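Slr1438 protein (Synechocystis sp., PDB 3K25) is of unknown cellular function but, as a member of the aldose 1-epimerase family, probably binds carbohydrate and may act as a sugar isomerase. Local coordinates at residues G72-D77 with Y86-H91; E131-Y136 with E146-N151; C169-G174 with D222-L227. All coordinates share one frame; numbering follows the deposited sequence.

Contact 1: residues G72-D77 with Y86-H91; sequences GNLPQD and YRLKQH
Gly72 and Asp77 each lend a carbonyl oxygen to the 86-91 backbone, and these two bonds fasten the ends of 72-77 to it: His91 N donates to Gly72 O at 2.8 Å and Leu88 N to Asp77 O at 3.0 Å. Between them 72-77 is irregular, bowing outward through Pro75, while 86-91 leaves its strand after Arg87 and runs on as a loop. The CA atoms of Asn73 and Gln90 come within 4.1 Å of each other. The two segments run in opposite directions and extend the small antiparallel hairpin of strands 78-81 and 84-87 at its open end, within the aldose 1-epimerase domain.

On one side of this join lies a small apolar layer. Leu74 brings CD1 to 4.3 Å from CB of Leu88, and both leucines also touch Phe79 of the hairpin and the short helix 262-265. Another part of the contact carries Arg87, whose CG sits beside its own backbone N (chi1 -53°). Two further bends, at chi2 and chi3, fold the chain back toward Asp77 and leave Arg87 NE 3.6 Å from Asp77 O, which lies at the guanidinium edge, near its plane. Arg87 NH1 stays 5.4 Å from Asp77 OD2, too far for a salt bridge, though the opposite charges probably attract weakly. At the other end, the extended chain of Gln90 passes Gly72 with CG 3.4 Å from Gly72 O. The same CG lies over the centre of one face of the neighbouring His91 ring, 3.7 Å above its plane.

Contact 2: residues E131-Y136 with E146-N151; sequences ELVFSY and EQRIAN
Phe134 lays one face of its ring against the aliphatic part of Gln147, whose CG stands 3.6 Å from the ring centroid and 10° off the normal, a CH-pi contact. The Gln147 chain bends at chi2 (82°), leading the polar end away to Tyr237, whose hydroxyl is hydrogen-bonded to Gln147 OE1; the amide plane stands steep to the ring. Trp99 meets the Phe134 ring edge-to-face. Further along the same side of the sheet, Leu132 touches Ile149, CD1 to CG2 at 4.0 Å. This side packs against strand 157-168, through Leu161, Phe163 and Met157.

The two strands form a beta hairpin, 172° between their directions, in the interior of the large antiparallel sheet of this beta-sandwich fold. Reciprocal backbone bonds close both ends of the paired region: Glu131 N to Ala150 O and Ala150 N to Glu131 O at one, Ser135 N to Glu146 O and Glu146 N to Ser135 O at the other. Between them, Arg148 N donates to Val133 O, and the return bond from Val133 N to Arg148 O is weak at 3.3 Å.

On the other face Arg148 leaves its backbone extended through CG and CD, then bends at chi3, carrying its guanidinium back across the methyls of Val133; Arg148 NH2 is 3.6 Å from Val133 CG1. The polar ends of Ser135 and Glu146 find partners beyond the paired segments: Ser135 OG bonds Asp113, and Glu146 OE2 pairs with Arg144. Glu131 OE2 likewise makes a salt bridge to Arg115, so any attraction between Glu131 OE1 and Arg148 NH2, 5.0 Å apart, would probably be a weak, longer-range one.

Contact 3: residues C169-G174 with D222-L227; sequences CREKLG and DPDRNL
Two acidic side chains, Glu171 and Asp224, are brought together here, crossing at a slant. Asp224 belongs to the type I beta turn Pro223-Asn226 that links strands 217-222 and 227-233 into a hairpin with a G1 beta bulge; Glu171 is the centre of an inverse gamma turn in the loop between strands 157-168 and 176-178. The contact therefore fits one surface loop against a hairpin tip at the rim of the sandwich.

The CB and CG methylenes of Glu171 lie against the Asp224 side chain, Glu171 CB 3.8 Å from Asp224 CB and Glu171 CG close to the Asp224 carboxylate. A bend at chi2 (-54°) turns the Glu171 carboxylate aside, leaving its OE2 4.7 Å from Asp224 OD2 and the two carboxylate planes 71° apart. Both residues are exposed, so solvent would probably screen the like charges.

Beside them, the carbonyl O of Gly174 faces the Pro223 ring, 3.6 Å from CG. Asp222, just before the turn, is tied to the hairpin's own Arg225: Asp222 OD2 forms a salt bridge with Arg225 NH1 at 3.1 Å and takes a weak bond from Arg225 N. A bend at chi3 swings the Arg225 guanidinium toward the loop, where NH1 stops 3.8 Å from the CA of Cys169.

Overall arrangement
Contact 2 is the buried one, joining neighbouring strands inside the large sheet, whereas contacts 1 and 3 are partly buried loop junctions on opposite sides of the chain's centre, their own centres 35 Å apart. Contact 1 lies nearer contact 2, at 22 Å between centres, but none of the three touches another. All three involve a hairpin: contact 1 continues a short one past its open end with two backbone bonds, contact 2 is the ladder inside a long one, and contact 3 sets the tip of another, from the far half of the same large sheet, against a separate loop. Contact 3 relies on packing of polar side chains, a proline ring and backbone atoms, without hydrogen bonds between its segments.

Contact 1: residues G72-D77 with Y86-H91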
ATOM      1  N   GLY A  72      -9.375  -2.045   4.256  1.00 16.12           N
ATOM      2  CA  GLY A  72     -10.773  -2.126   3.887  1.00 20.36           C
ATOM      3  C   GLY A  72     -11.598  -1.333   4.889  1.00 23.25           C
ATOM      4  O   GLY A  72     -11.072  -0.474   5.612  1.00 19.06           O
ATOM      5  N   ASN A  73     -12.891  -1.620   4.966  1.00 34.22           N
ATOM      6  CA  ASN A  73     -13.732  -0.879   5.893  1.00 37.19           C
ATOM      7  C   ASN A  73     -14.282  -1.791   6.976  1.00 38.21           C
ATOM      8  O   ASN A  73     -14.041  -2.997   6.969  1.00 37.89           O
ATOM      9  CB  ASN A  73     -14.882  -0.242   5.128  1.00 43.03           C
ATOM     10  CG  ASN A  73     -15.701  -1.271   4.403  1.00 49.74           C
ATOM     11  OD1 ASN A  73     -16.409  -2.050   5.028  1.00 52.73           O
ATOM     12  ND2 ASN A  73     -15.583  -1.309   3.077  1.00 52.54           N
ATOM     13  N   LEU A  74     -15.016  -1.198   7.911  1.00 34.86           N
ATOM     14  CA  LEU A  74     -15.625  -1.949   8.994  1.00 37.62           C
ATOM     15  C   LEU A  74     -17.138  -1.763   8.928  1.00 44.44           C
ATOM     16  O   LEU A  74     -17.628  -0.727   8.481  1.00 45.71           O
ATOM     17  CB  LEU A  74     -15.114  -1.459  10.359  1.00 33.71           C
ATOM     18  CG  LEU A  74     -13.602  -1.487  10.642  1.00 27.27           C
ATOM     19  CD1 LEU A  74     -13.329  -0.925  12.045  1.00 24.25           C
ATOM     20  CD2 LEU A  74     -13.075  -2.907  10.522  1.00 27.57           C
ATOM     21  N   PRO A  75     -17.898  -2.783   9.359  1.00 31.71           N
ATOM     22  CA  PRO A  75     -19.357  -2.667   9.333  1.00 38.53           C
ATOM     23  C   PRO A  75     -19.734  -1.494  10.231  1.00 41.73           C
ATOM     24  O   PRO A  75     -19.292  -1.414  11.380  1.00 41.64           O
ATOM     25  CB  PRO A  75     -19.821  -4.000   9.917  1.00 41.26           C
ATOM     26  CG  PRO A  75     -18.708  -4.937   9.569  1.00 36.93           C
ATOM     27  CD  PRO A  75     -17.484  -4.107   9.849  1.00 30.30           C
ATOM     28  N   GLN A  76     -20.542  -0.582   9.709  1.00 48.61           N
ATOM     29  CA  GLN A  76     -20.967   0.584  10.479  1.00 52.67           C
ATOM     30  C   GLN A  76     -19.762   1.498  10.694  1.00 47.05           C
ATOM     31  O   GLN A  76     -19.843   2.479  11.439  1.00 47.11           O
ATOM     32  CB  GLN A  76     -21.515   0.182  11.864  1.00 58.65           C
ATOM     33  CG  GLN A  76     -22.381  -1.075  11.936  1.00 67.56           C
ATOM     34  CD  GLN A  76     -23.628  -0.986  11.089  1.00 74.47           C
ATOM     35  OE1 GLN A  76     -23.592  -1.229   9.884  1.00 77.90           O
ATOM     36  NE2 GLN A  76     -24.744  -0.627  11.716  1.00 77.07           N
ATOM     37  N   ASP A  77     -18.644   1.164  10.052  1.00 46.97           N
ATOM     38  CA  ASP A  77     -17.425   1.946  10.197  1.00 41.72           C
ATOM     39  C   ASP A  77     -16.968   2.026  11.653  1.00 39.98           C
ATOM     40  O   ASP A  77     -16.411   3.038  12.084  1.00 36.18           O
ATOM     41  CB  ASP A  77     -17.625   3.357   9.633  1.00 42.20           C
ATOM     42  CG  ASP A  77     -17.331   3.440   8.143  1.00 42.72           C
ATOM     43  OD1 ASP A  77     -17.471   2.411   7.443  1.00 45.19           O
ATOM     44  OD2 ASP A  77     -16.967   4.536   7.663  1.00 42.64           O
ATOM     45  N   TYR A  86     -15.472   2.675  18.732  1.00 37.02           N
ATOM     46  CA  TYR A  86     -14.594   3.544  17.943  1.00 33.25           C
ATOM     47  C   TYR A  86     -14.930   3.563  16.457  1.00 33.63           C
ATOM     48  O   TYR A  86     -15.291   2.539  15.888  1.00 35.46           O
ATOM     49  CB  TYR A  86     -13.124   3.126  18.134  1.00 28.97           C
ATOM     50  CG  TYR A  86     -12.653   3.234  19.574  1.00 29.52           C
ATOM     51  CD1 TYR A  86     -13.018   2.271  20.521  1.00 31.23           C
ATOM     52  CD2 TYR A  86     -11.921   4.345  20.010  1.00 26.90           C
ATOM     53  CE1 TYR A  86     -12.679   2.413  21.862  1.00 32.96           C
ATOM     54  CE2 TYR A  86     -11.576   4.495  21.354  1.00 30.04           C
ATOM     55  CZ  TYR A  86     -11.961   3.524  22.276  1.00 33.92           C
ATOM     56  OH  TYR A  86     -11.628   3.660  23.610  1.00 36.32           O
ATOM     57  N   ARG A  87     -14.792   4.734  15.839  1.00 46.20           N
ATOM     58  CA  ARG A  87     -15.082   4.914  14.416  1.00 47.79           C
ATOM     59  C   ARG A  87     -13.803   5.021  13.585  1.00 40.72           C
ATOM     60  O   ARG A  87     -12.924   5.822  13.882  1.00 39.89           O
ATOM     61  CB  ARG A  87     -15.910   6.187  14.213  1.00 54.62           C
ATOM     62  CG  ARG A  87     -17.158   6.257  15.072  1.00 67.33           C
ATOM     63  CD  ARG A  87     -18.208   5.267  14.599  1.00 75.41           C
ATOM     64  NE  ARG A  87     -18.656   5.578  13.243  1.00 81.47           N
ATOM     65  CZ  ARG A  87     -19.327   6.678  12.905  1.00 82.62           C
ATOM     66  NH1 ARG A  87     -19.687   6.871  11.643  1.00 86.82           N
ATOM     67  NH2 ARG A  87     -19.646   7.579  13.827  1.00 78.90           N
ATOM     68  N   LEU A  88     -13.713   4.222  12.533  1.00 34.76           N
ATOM     69  CA  LEU A  88     -12.556   4.233  11.648  1.00 30.67           C
ATOM     70  C   LEU A  88     -12.973   4.158  10.194  1.00 32.36           C
ATOM     71  O   LEU A  88     -13.720   3.255   9.798  1.00 34.20           O
ATOM     72  CB  LEU A  88     -11.654   3.043  11.929  1.00 26.78           C
ATOM     73  CG  LEU A  88     -10.653   3.153  13.057  1.00 23.99           C
ATOM     74  CD1 LEU A  88     -10.102   1.770  13.342  1.00 26.18           C
ATOM     75  CD2 LEU A  88      -9.564   4.112  12.667  1.00 19.04           C
ATOM     76  N   LYS A  89     -12.475   5.096   9.393  1.00 52.04           N
ATOM     77  CA  LYS A  89     -12.784   5.121   7.969  1.00 52.46           C
ATOM     78  C   LYS A  89     -12.034   4.008   7.248  1.00 48.92           C
ATOM     79  O   LYS A  89     -11.089   3.426   7.778  1.00 45.49           O
ATOM     80  CB  LYS A  89     -12.403   6.474   7.361  1.00 53.59           C
ATOM     81  CG  LYS A  89     -13.212   7.641   7.903  1.00 60.75           C
ATOM     82  CD  LYS A  89     -12.871   8.937   7.183  1.00 62.29           C
ATOM     83  CE  LYS A  89     -13.808  10.073   7.584  1.00 65.15           C
ATOM     84  NZ  LYS A  89     -13.626  11.261   6.699  1.00 64.09           N
ATOM     85  N   GLN A  90     -12.464   3.718   6.030  1.00 33.05           N
ATOM     86  CA  GLN A  90     -11.845   2.676   5.224  1.00 31.32           C
ATOM     87  C   GLN A  90     -10.335   2.875   5.026  1.00 27.34           C
ATOM     88  O   GLN A  90      -9.907   3.907   4.509  1.00 27.04           O
ATOM     89  CB  GLN A  90     -12.534   2.612   3.866  1.00 35.37           C
ATOM     90  CG  GLN A  90     -12.011   1.512   2.969  1.00 37.90           C
ATOM     91  CD  GLN A  90     -12.791   1.406   1.668  1.00 41.22           C
ATOM     92  OE1 GLN A  90     -12.789   2.338   0.860  1.00 42.25           O
ATOM     93  NE2 GLN A  90     -13.468   0.269   1.464  1.00 46.07           N
ATOM     94  N   HIS A  91      -9.546   1.882   5.442  1.00 35.34           N
ATOM     95  CA  HIS A  91      -8.090   1.910   5.310  1.00 28.33           C
ATOM     96  C   HIS A  91      -7.380   2.721   6.373  1.00 26.56           C
ATOM     97  O   HIS A  91      -6.190   3.026   6.246  1.00 25.05           O
ATOM     98  CB  HIS A  91      -7.696   2.425   3.930  1.00 25.82           C
ATOM     99  CG  HIS A  91      -8.100   1.508   2.827  1.00 27.11           C
ATOM    100  ND1 HIS A  91      -8.537   1.960   1.600  1.00 26.83           N
ATOM    101  CD2 HIS A  91      -8.141   0.156   2.770  1.00 26.16           C
ATOM    102  CE1 HIS A  91      -8.831   0.925   0.833  1.00 27.28           C
ATOM    103  NE2 HIS A  91      -8.600  -0.182   1.521  1.00 28.41           N
TER

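Contact 2: residues E131-Y136 with E146-N151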
ATOM      1  N   GLU A 131       3.438   3.780  17.031  1.00 26.06           N
ATOM      2  CA  GLU A 131       4.523   4.527  16.411  1.00 28.41           C
ATOM      3  C   GLU A 131       5.062   3.685  15.258  1.00 27.96           C
ATOM      4  O   GLU A 131       5.499   2.552  15.450  1.00 30.25           O
ATOM      5  CB  GLU A 131       5.653   4.862  17.393  1.00 31.57           C
ATOM      6  CG  GLU A 131       6.620   5.881  16.777  1.00 35.37           C
ATOM      7  CD  GLU A 131       7.553   6.541  17.780  1.00 41.69           C
ATOM      8  OE1 GLU A 131       8.463   5.851  18.270  1.00 41.29           O
ATOM      9  OE2 GLU A 131       7.373   7.750  18.075  1.00 43.44           O
ATOM     10  N   LEU A 132       5.012   4.248  14.059  1.00 28.32           N
ATOM     11  CA  LEU A 132       5.481   3.552  12.874  1.00 28.41           C
ATOM     12  C   LEU A 132       6.675   4.248  12.252  1.00 28.08           C
ATOM     13  O   LEU A 132       6.673   5.468  12.105  1.00 30.44           O
ATOM     14  CB  LEU A 132       4.366   3.498  11.823  1.00 27.37           C
ATOM     15  CG  LEU A 132       3.237   2.469  11.860  1.00 27.93           C
ATOM     16  CD1 LEU A 132       2.767   2.205  13.274  1.00 27.66           C
ATOM     17  CD2 LEU A 132       2.098   3.002  10.987  1.00 31.27           C
ATOM     18  N   VAL A 133       7.696   3.472  11.906  1.00 30.37           N
ATOM     19  CA  VAL A 133       8.861   4.014  11.221  1.00 28.97           C
ATOM     20  C   VAL A 133       9.041   3.105  10.013  1.00 26.76           C
ATOM     21  O   VAL A 133       9.300   1.908  10.154  1.00 24.76           O
ATOM     22  CB  VAL A 133      10.161   3.991  12.079  1.00 33.51           C
ATOM     23  CG1 VAL A 133      10.055   4.968  13.248  1.00 31.55           C
ATOM     24  CG2 VAL A 133      10.423   2.601  12.578  1.00 34.76           C
ATOM     25  N   PHE A 134       8.860   3.667   8.825  1.00 25.98           N
ATOM     26  CA  PHE A 134       9.001   2.896   7.600  1.00 26.38           C
ATOM     27  C   PHE A 134      10.266   3.348   6.915  1.00 29.63           C
ATOM     28  O   PHE A 134      10.614   4.534   6.936  1.00 29.45           O
ATOM     29  CB  PHE A 134       7.808   3.122   6.651  1.00 23.18           C
ATOM     30  CG  PHE A 134       6.520   2.455   7.090  1.00 20.80           C
ATOM     31  CD1 PHE A 134       6.361   1.970   8.396  1.00 19.44           C
ATOM     32  CD2 PHE A 134       5.444   2.356   6.205  1.00 18.91           C
ATOM     33  CE1 PHE A 134       5.150   1.406   8.806  1.00 17.52           C
ATOM     34  CE2 PHE A 134       4.228   1.792   6.606  1.00 19.81           C
ATOM     35  CZ  PHE A 134       4.076   1.318   7.905  1.00 16.92           C
ATOM     36  N   SER A 135      10.955   2.391   6.310  1.00 24.07           N
ATOM     37  CA  SER A 135      12.186   2.678   5.604  1.00 24.45           C
ATOM     38  C   SER A 135      11.960   2.327   4.141  1.00 25.32           C
ATOM     39  O   SER A 135      11.597   1.196   3.810  1.00 26.88           O
ATOM     40  CB  SER A 135      13.332   1.840   6.186  1.00 25.02           C
ATOM     41  OG  SER A 135      14.557   2.089   5.516  1.00 23.97           O
ATOM     42  N   TYR A 136      12.146   3.308   3.269  1.00 37.20           N
ATOM     43  CA  TYR A 136      11.984   3.075   1.846  1.00 37.17           C
ATOM     44  C   TYR A 136      13.386   3.048   1.258  1.00 42.51           C
ATOM     45  O   TYR A 136      14.129   4.020   1.355  1.00 44.63           O
ATOM     46  CB  TYR A 136      11.163   4.187   1.207  1.00 33.95           C
ATOM     47  CG  TYR A 136       9.839   4.460   1.885  1.00 31.37           C
ATOM     48  CD1 TYR A 136       9.794   5.024   3.154  1.00 31.42           C
ATOM     49  CD2 TYR A 136       8.631   4.206   1.234  1.00 28.72           C
ATOM     50  CE1 TYR A 136       8.594   5.340   3.756  1.00 28.92           C
ATOM     51  CE2 TYR A 136       7.416   4.521   1.832  1.00 26.52           C
ATOM     52  CZ  TYR A 136       7.409   5.095   3.093  1.00 27.60           C
ATOM     53  OH  TYR A 136       6.223   5.485   3.677  1.00 30.86           O
ATOM     54  N   GLU A 146      10.506  -1.200   4.652  1.00 31.12           N
ATOM     55  CA  GLU A 146      10.623  -1.942   5.889  1.00 32.93           C
ATOM     56  C   GLU A 146       9.831  -1.208   6.948  1.00 32.49           C
ATOM     57  O   GLU A 146       9.907   0.020   7.067  1.00 34.98           O
ATOM     58  CB  GLU A 146      12.096  -2.076   6.276  1.00 34.88           C
ATOM     59  CG  GLU A 146      12.937  -2.670   5.155  1.00 40.52           C
ATOM     60  CD  GLU A 146      14.366  -2.972   5.570  1.00 47.94           C
ATOM     61  OE1 GLU A 146      15.028  -2.084   6.153  1.00 51.75           O
ATOM     62  OE2 GLU A 146      14.829  -4.104   5.297  1.00 51.67           O
ATOM     63  N   GLN A 147       9.059  -1.968   7.713  1.00 28.03           N
ATOM     64  CA  GLN A 147       8.221  -1.372   8.732  1.00 26.24           C
ATOM     65  C   GLN A 147       8.529  -1.883  10.118  1.00 26.73           C
ATOM     66  O   GLN A 147       8.923  -3.033  10.295  1.00 26.63           O
ATOM     67  CB  GLN A 147       6.736  -1.664   8.454  1.00 24.40           C
ATOM     68  CG  GLN A 147       6.281  -1.574   6.996  1.00 25.51           C
ATOM     69  CD  GLN A 147       6.584  -2.847   6.216  1.00 28.88           C
ATOM     70  OE1 GLN A 147       6.314  -3.948   6.689  1.00 30.83           O
ATOM     71  NE2 GLN A 147       7.135  -2.700   5.011  1.00 30.04           N
ATOM     72  N   ARG A 148       8.351  -0.998  11.093  1.00 27.49           N
ATOM     73  CA  ARG A 148       8.490  -1.340  12.496  1.00 30.17           C
ATOM     74  C   ARG A 148       7.195  -0.773  13.071  1.00 29.23           C
ATOM     75  O   ARG A 148       6.949   0.429  13.007  1.00 27.94           O
ATOM     76  CB  ARG A 148       9.700  -0.673  13.158  1.00 34.45           C
ATOM     77  CG  ARG A 148       9.904  -1.140  14.604  1.00 38.86           C
ATOM     78  CD  ARG A 148      11.123  -0.513  15.281  1.00 45.66           C
ATOM     79  NE  ARG A 148      11.079   0.949  15.247  1.00 50.02           N
ATOM     80  CZ  ARG A 148      11.912   1.754  15.902  1.00 52.16           C
ATOM     81  NH1 ARG A 148      12.870   1.247  16.665  1.00 56.12           N
ATOM     82  NH2 ARG A 148      11.792   3.072  15.788  1.00 53.76           N
ATOM     83  N   ILE A 149       6.342  -1.653  13.571  1.00 26.25           N
ATOM     84  CA  ILE A 149       5.079  -1.233  14.154  1.00 23.93           C
ATOM     85  C   ILE A 149       5.311  -1.286  15.659  1.00 24.98           C
ATOM     86  O   ILE A 149       5.557  -2.352  16.229  1.00 25.29           O
ATOM     87  CB  ILE A 149       3.920  -2.189  13.749  1.00 22.37           C
ATOM     88  CG1 ILE A 149       3.827  -2.288  12.222  1.00 22.67           C
ATOM     89  CG2 ILE A 149       2.589  -1.664  14.270  1.00 23.56           C
ATOM     90  CD1 ILE A 149       4.937  -3.078  11.572  1.00 21.93           C
ATOM     91  N   ALA A 150       5.257  -0.131  16.308  1.00 25.84           N
ATOM     92  CA  ALA A 150       5.492  -0.113  17.738  1.00 29.56           C
ATOM     93  C   ALA A 150       4.279   0.281  18.552  1.00 29.79           C
ATOM     94  O   ALA A 150       3.432   1.063  18.121  1.00 27.19           O
ATOM     95  CB  ALA A 150       6.670   0.817  18.072  1.00 27.97           C
ATOM     96  N   ASN A 151       4.201  -0.303  19.738  1.00 25.90           N
ATOM     97  CA  ASN A 151       3.141   0.011  20.671  1.00 30.48           C
ATOM     98  C   ASN A 151       3.844   0.656  21.871  1.00 35.69           C
ATOM     99  O   ASN A 151       4.535  -0.010  22.637  1.00 40.87           O
ATOM    100  CB  ASN A 151       2.399  -1.254  21.083  1.00 29.78           C
ATOM    101  CG  ASN A 151       1.403  -0.994  22.170  1.00 32.54           C
ATOM    102  OD1 ASN A 151       1.042   0.161  22.427  1.00 33.71           O
ATOM    103  ND2 ASN A 151       0.938  -2.058  22.820  1.00 36.51           N
TER

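Contact 3: residues C169-G174 with D222-L227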
ATOM      1  N   CYS A 169      -0.404  -0.446 -15.946  1.00 37.63           N
ATOM      2  CA  CYS A 169      -0.865  -1.557 -16.746  1.00 47.37           C
ATOM      3  C   CYS A 169      -1.916  -1.106 -17.753  1.00 55.60           C
ATOM      4  O   CYS A 169      -3.068  -0.867 -17.391  1.00 56.23           O
ATOM      5  CB  CYS A 169      -1.455  -2.611 -15.819  1.00 45.05           C
ATOM      6  SG  CYS A 169      -1.808  -4.170 -16.621  1.00 52.68           S
ATOM      7  N   ARG A 170      -1.516  -1.005 -19.018  1.00 57.23           N
ATOM      8  CA  ARG A 170      -2.418  -0.571 -20.081  1.00 65.89           C
ATOM      9  C   ARG A 170      -3.081  -1.757 -20.759  1.00 71.83           C
ATOM     10  O   ARG A 170      -4.301  -1.906 -20.720  1.00 74.26           O
ATOM     11  CB  ARG A 170      -1.642   0.240 -21.117  1.00 73.72           C
ATOM     12  CG  ARG A 170      -2.487   0.847 -22.224  1.00 86.33           C
ATOM     13  CD  ARG A 170      -1.594   1.606 -23.192  1.00 91.62           C
ATOM     14  NE  ARG A 170      -0.851   2.676 -22.526  1.00 91.88           N
ATOM     15  CZ  ARG A 170       0.252   3.244 -23.011  1.00 94.20           C
ATOM     16  NH1 ARG A 170       0.754   2.843 -24.173  1.00 99.70           N
ATOM     17  NH2 ARG A 170       0.856   4.214 -22.333  1.00 91.16           N
ATOM     18  N   GLU A 171      -2.264  -2.596 -21.384  1.00 69.99           N
ATOM     19  CA  GLU A 171      -2.763  -3.776 -22.077  1.00 75.29           C
ATOM     20  C   GLU A 171      -2.966  -4.899 -21.069  1.00 69.87           C
ATOM     21  O   GLU A 171      -2.066  -5.707 -20.840  1.00 68.45           O
ATOM     22  CB  GLU A 171      -1.765  -4.214 -23.152  1.00 81.47           C
ATOM     23  CG  GLU A 171      -1.412  -3.128 -24.160  1.00 85.54           C
ATOM     24  CD  GLU A 171      -2.638  -2.516 -24.816  1.00 90.22           C
ATOM     25  OE1 GLU A 171      -3.502  -3.282 -25.299  1.00 92.98           O
ATOM     26  OE2 GLU A 171      -2.733  -1.268 -24.853  1.00 89.32           O
ATOM     27  N   LYS A 172      -4.158  -4.947 -20.479  1.00 67.40           N
ATOM     28  CA  LYS A 172      -4.489  -5.946 -19.468  1.00 62.73           C
ATOM     29  C   LYS A 172      -4.712  -7.366 -19.992  1.00 66.55           C
ATOM     30  O   LYS A 172      -4.450  -8.346 -19.289  1.00 63.80           O
ATOM     31  CB  LYS A 172      -5.723  -5.489 -18.691  1.00 59.33           C
ATOM     32  CG  LYS A 172      -5.553  -4.127 -18.020  1.00 54.66           C
ATOM     33  CD  LYS A 172      -6.824  -3.714 -17.291  1.00 50.87           C
ATOM     34  CE  LYS A 172      -6.687  -2.347 -16.639  1.00 45.05           C
ATOM     35  NZ  LYS A 172      -7.969  -1.938 -15.987  1.00 45.00           N
ATOM     36  N   LEU A 173      -5.190  -7.476 -21.226  1.00 46.49           N
ATOM     37  CA  LEU A 173      -5.460  -8.776 -21.825  1.00 50.11           C
ATOM     38  C   LEU A 173      -4.253  -9.714 -21.811  1.00 49.11           C
ATOM     39  O   LEU A 173      -4.377 -10.882 -21.455  1.00 49.53           O
ATOM     40  CB  LEU A 173      -5.949  -8.590 -23.264  1.00 59.35           C
ATOM     41  CG  LEU A 173      -6.558  -9.828 -23.921  1.00 66.43           C
ATOM     42  CD1 LEU A 173      -7.758 -10.291 -23.108  1.00 65.13           C
ATOM     43  CD2 LEU A 173      -6.970  -9.505 -25.343  1.00 74.59           C
ATOM     44  N   GLY A 174      -3.088  -9.204 -22.192  1.00 74.71           N
ATOM     45  CA  GLY A 174      -1.903 -10.043 -22.226  1.00 73.74           C
ATOM     46  C   GLY A 174      -1.250 -10.323 -20.884  1.00 65.92           C
ATOM     47  O   GLY A 174      -0.240 -11.031 -20.811  1.00 65.33           O
ATOM     48  N   ASP A 222       3.588  -8.616 -18.034  1.00 54.31           N
ATOM     49  CA  ASP A 222       2.944  -7.882 -19.111  1.00 62.20           C
ATOM     50  C   ASP A 222       3.853  -7.901 -20.332  1.00 69.75           C
ATOM     51  O   ASP A 222       4.891  -7.236 -20.362  1.00 68.25           O
ATOM     52  CB  ASP A 222       2.664  -6.437 -18.691  1.00 60.22           C
ATOM     53  CG  ASP A 222       2.072  -5.612 -19.819  1.00 66.89           C
ATOM     54  OD1 ASP A 222       1.213  -6.146 -20.557  1.00 73.81           O
ATOM     55  OD2 ASP A 222       2.456  -4.433 -19.967  1.00 67.60           O
ATOM     56  N   PRO A 223       3.484  -8.692 -21.351  1.00 56.37           N
ATOM     57  CA  PRO A 223       4.280  -8.792 -22.574  1.00 64.89           C
ATOM     58  C   PRO A 223       4.361  -7.466 -23.318  1.00 68.25           C
ATOM     59  O   PRO A 223       5.437  -7.061 -23.753  1.00 69.63           O
ATOM     60  CB  PRO A 223       3.546  -9.865 -23.375  1.00 70.25           C
ATOM     61  CG  PRO A 223       2.979 -10.742 -22.313  1.00 64.51           C
ATOM     62  CD  PRO A 223       2.430  -9.721 -21.339  1.00 58.34           C
ATOM     63  N   ASP A 224       3.223  -6.789 -23.460  1.00 72.88           N
ATOM     64  CA  ASP A 224       3.201  -5.517 -24.166  1.00 76.29           C
ATOM     65  C   ASP A 224       4.390  -4.665 -23.764  1.00 73.53           C
ATOM     66  O   ASP A 224       5.054  -4.080 -24.614  1.00 77.96           O
ATOM     67  CB  ASP A 224       1.912  -4.753 -23.881  1.00 74.52           C
ATOM     68  CG  ASP A 224       1.911  -3.375 -24.514  1.00 77.34           C
ATOM     69  OD1 ASP A 224       2.115  -3.291 -25.744  1.00 83.39           O
ATOM     70  OD2 ASP A 224       1.713  -2.379 -23.784  1.00 73.99           O
ATOM     71  N   ARG A 225       4.657  -4.598 -22.466  1.00 79.29           N
ATOM     72  CA  ARG A 225       5.784  -3.820 -21.967  1.00 76.15           C
ATOM     73  C   ARG A 225       6.989  -4.726 -21.786  1.00 76.84           C
ATOM     74  O   ARG A 225       8.081  -4.268 -21.465  1.00 74.19           O
ATOM     75  CB  ARG A 225       5.423  -3.146 -20.641  1.00 67.60           C
ATOM     76  CG  ARG A 225       4.582  -1.881 -20.782  1.00 66.56           C
ATOM     77  CD  ARG A 225       3.723  -1.668 -19.552  1.00 60.52           C
ATOM     78  NE  ARG A 225       4.458  -1.961 -18.323  1.00 56.06           N
ATOM     79  CZ  ARG A 225       3.936  -2.584 -17.266  1.00 51.61           C
ATOM     80  NH1 ARG A 225       2.667  -2.984 -17.278  1.00 51.99           N
ATOM     81  NH2 ARG A 225       4.688  -2.819 -16.200  1.00 47.37           N
ATOM     82  N   ASN A 226       6.770  -6.019 -21.991  1.00 82.14           N
ATOM     83  CA  ASN A 226       7.820  -7.023 -21.876  1.00 84.38           C
ATOM     84  C   ASN A 226       8.558  -6.996 -20.536  1.00 76.67           C
ATOM     85  O   ASN A 226       9.785  -6.887 -20.495  1.00 76.84           O
ATOM     86  CB  ASN A 226       8.821  -6.850 -23.021  1.00 94.24           C
ATOM     87  CG  ASN A 226       9.895  -7.917 -23.019  1.00 99.94           C
ATOM     88  OD1 ASN A 226       9.607  -9.103 -23.169  1.00104.09           O
ATOM     89  ND2 ASN A 226      11.143  -7.500 -22.845  1.00101.83           N
ATOM     90  N   LEU A 227       7.813  -7.107 -19.439  1.00 93.18           N
ATOM     91  CA  LEU A 227       8.423  -7.097 -18.111  1.00 84.76           C
ATOM     92  C   LEU A 227       7.471  -7.635 -17.055  1.00 77.48           C
ATOM     93  O   LEU A 227       6.254  -7.603 -17.234  1.00 77.41           O
ATOM     94  CB  LEU A 227       8.837  -5.673 -17.727  1.00 82.33           C
ATOM     95  CG  LEU A 227       7.794  -4.715 -17.151  1.00 78.33           C
ATOM     96  CD1 LEU A 227       8.419  -3.342 -16.998  1.00 75.66           C
ATOM     97  CD2 LEU A 227       6.587  -4.643 -18.060  1.00 80.84           C
TER